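Local coordinates for protein disulphide isomerase (Xylella fastidiosa, PDB 3FK8) that probably acts as a thioredoxin-fold thiol-disulphide exchange protein, perhaps as a disulphide isomerase, at residues A38-D43 and V71-R76. Numbering follows the deposited sequence. Where two conformers were deposited one is given.
Sequences ANWCTD and VGNFDR. With FMT (formic acid), chain B.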
loop_
_atom_site.group_PDB
_atom_site.type_symbol
_atom_site.label_atom_id
_atom_site.label_comp_id
_atom_site.label_asym_id
_atom_site.label_seq_id
_atom_site.Cartn_x
_atom_site.Cartn_y
_atom_site.Cartn_z
ATOM N N ALA A 38 9.549 -0.569 -1.843
ATOM C CA ALA A 38 10.551 -0.814 -2.860
ATOM C C ALA A 38 11.022 -2.244 -2.704
ATOM O O ALA A 38 10.969 -2.834 -1.614
ATOM C CB ALA A 38 11.727 0.136 -2.735
ATOM N N ASN A 39 11.611 -2.796 -3.766
ATOM C CA ASN A 39 12.036 -4.190 -3.756
ATOM C C ASN A 39 13.234 -4.478 -2.875
ATOM O O ASN A 39 13.378 -5.612 -2.423
ATOM C CB ASN A 39 12.307 -4.650 -5.197
ATOM C CG ASN A 39 11.043 -4.726 -6.019
ATOM O OD1 ASN A 39 9.993 -5.129 -5.534
ATOM N ND2 ASN A 39 11.121 -4.294 -7.262
ATOM N N TRP A 40 14.068 -3.477 -2.621
ATOM C CA TRP A 40 15.241 -3.671 -1.759
ATOM C C TRP A 40 14.868 -3.799 -0.306
ATOM O O TRP A 40 15.702 -4.228 0.485
ATOM C CB TRP A 40 16.266 -2.531 -1.941
ATOM C CG TRP A 40 15.740 -1.209 -1.574
ATOM C CD1 TRP A 40 15.220 -0.251 -2.449
ATOM C CD2 TRP A 40 15.647 -0.630 -0.251
ATOM N NE1 TRP A 40 14.818 0.852 -1.726
ATOM C CE2 TRP A 40 15.039 0.652 -0.385
ATOM C CE3 TRP A 40 16.001 -1.067 1.034
ATOM C CZ2 TRP A 40 14.812 1.496 0.716
ATOM C CZ3 TRP A 40 15.783 -0.237 2.110
ATOM C CH2 TRP A 40 15.186 1.035 1.954
ATOM N N CYS A 41 13.659 -3.373 0.075
ATOM C CA CYS A 41 13.315 -3.287 1.475
ATOM C C CYS A 41 12.689 -4.572 2.002
ATOM O O CYS A 41 11.646 -5.031 1.518
ATOM C CB CYS A 41 12.360 -2.152 1.640
ATOM S SG CYS A 41 11.725 -2.065 3.383
ATOM N N THR A 42 13.388 -5.186 2.949
ATOM C CA THR A 42 12.959 -6.485 3.433
ATOM C C THR A 42 11.600 -6.382 4.135
ATOM O O THR A 42 10.823 -7.323 4.081
ATOM C CB THR A 42 14.068 -7.180 4.284
ATOM O OG1 THR A 42 14.357 -6.414 5.473
ATOM C CG2 THR A 42 15.302 -7.294 3.440
ATOM N N ASP A 43 11.292 -5.246 4.804
ATOM C CA ASP A 43 9.967 -5.093 5.375
ATOM C C ASP A 43 8.880 -4.995 4.337
ATOM O O ASP A 43 7.782 -5.547 4.485
ATOM C CB ASP A 43 9.963 -3.887 6.301
ATOM C CG ASP A 43 10.948 -4.075 7.424
ATOM O OD1 ASP A 43 10.642 -4.864 8.372
ATOM O OD2 ASP A 43 12.045 -3.505 7.363
ATOM N N VAL A 71 9.044 3.405 -4.674
ATOM C CA VAL A 71 9.743 4.639 -4.347
ATOM C C VAL A 71 11.232 4.499 -4.545
ATOM O O VAL A 71 11.968 5.452 -4.277
ATOM C CB VAL A 71 9.407 5.216 -2.960
ATOM C CG1 VAL A 71 7.900 5.572 -2.888
ATOM C CG2 VAL A 71 9.828 4.305 -1.827
ATOM N N GLY A 72 11.694 3.377 -5.085
ATOM C CA GLY A 72 13.130 3.216 -5.365
ATOM C C GLY A 72 13.953 3.373 -4.100
ATOM O O GLY A 72 13.511 3.037 -2.997
ATOM N N ASN A 73 15.139 3.959 -4.270
ATOM C CA ASN A 73 15.989 4.300 -3.101
ATOM C C ASN A 73 15.580 5.655 -2.560
ATOM O O ASN A 73 16.365 6.589 -2.546
ATOM C CB ASN A 73 17.479 4.267 -3.478
ATOM C CG ASN A 73 17.941 2.872 -3.793
ATOM O OD1 ASN A 73 18.450 2.600 -4.882
ATOM N ND2 ASN A 73 17.731 1.971 -2.859
ATOM N N PHE A 74 14.315 5.767 -2.153
ATOM C CA PHE A 74 13.754 7.069 -1.828
ATOM C C PHE A 74 14.060 8.088 -2.935
ATOM O O PHE A 74 14.427 9.243 -2.648
ATOM C CB PHE A 74 14.196 7.578 -0.440
ATOM C CG PHE A 74 13.791 6.658 0.657
ATOM C CD1 PHE A 74 12.478 6.717 1.140
ATOM C CD2 PHE A 74 14.690 5.756 1.225
ATOM C CE1 PHE A 74 12.072 5.868 2.153
ATOM C CE2 PHE A 74 14.249 4.918 2.257
ATOM C CZ PHE A 74 12.945 4.989 2.705
ATOM N N ASP A 75 13.837 7.686 -4.200
ATOM C CA ASP A 75 14.205 8.542 -5.317
ATOM C C ASP A 75 13.303 8.317 -6.518
ATOM O O ASP A 75 13.641 8.734 -7.610
ATOM C CB ASP A 75 15.697 8.382 -5.677
ATOM C CG ASP A 75 16.079 6.948 -6.093
ATOM O OD1 ASP A 75 15.205 6.044 -6.229
ATOM O OD2 ASP A 75 17.310 6.697 -6.236
ATOM N N ARG A 76 12.148 7.684 -6.328
ATOM C CA ARG A 76 11.183 7.503 -7.419
ATOM C C ARG A 76 9.808 7.823 -6.874
ATOM O O ARG A 76 9.515 7.557 -5.722
ATOM C CB ARG A 76 11.195 6.064 -7.910
ATOM C CG ARG A 76 12.437 5.664 -8.668
ATOM C CD ARG A 76 12.487 4.155 -8.742
ATOM N NE ARG A 76 13.755 3.620 -9.240
ATOM C CZ ARG A 76 14.082 2.334 -9.123
ATOM N NH1 ARG A 76 13.268 1.484 -8.521
ATOM N NH2 ARG A 76 15.232 1.892 -9.598
HETATM C C FMT B . 15.858 -3.095 4.383
HETATM O O1 FMT B . 16.220 -4.075 3.705
HETATM O O2 FMT B . 14.741 -2.932 4.903
#
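In what is probably the active-site loop, as in thioredoxins, Trp40, the residue just before Cys41 of a CxxC pattern, reaches across to the loop that follows strand 65-70. Its indole NE1 gives a nearly straight hydrogen bond to Gly72 O (2.8 Å, 171° at the hydrogen). The oxygen lies in the indole plane, whereas NE1 stands well above the plane of the Gly72 carbonyl. A chi1 of 62° tucks CG between the two backbone arms of Trp40 and carries the indole out from the Ala38-Cys41 type I turn, pyrrole edge toward Gly72. The same carbonyl is brushed by Ala38 CB at 3.4 Å from Gly72 O. Over one indole face comes the amide of Asn73, its ND2 3.4 Å from Trp40 CD1 and offset toward the rim, with amide and ring planes 31° apart; the other face carries Cys41 CB. At the benzo edge, Phe74 CE2 meets Trp40 CZ2 at 3.8 Å, the two side chains crossing at about a right angle. Gly72 O also takes a weak bond from Phe74 N, closing an inverse gamma turn centred on Asn73, and Val71 O accepts from both Asp75 N and Arg76 N. Beyond the indole, a formic acid, probably from the crystallisation liquor, is held by Thr42 N through O1 (3.1 Å). Behind the contact, Val71 pairs through its backbone with Gly37, and Arg76 forms a salt bridge with Asp70. A tryptophan directly before the first cysteine of a CxxC, at the N-terminus of a helix, is characteristic of thioredoxin-type active sites, consistent with such a role here.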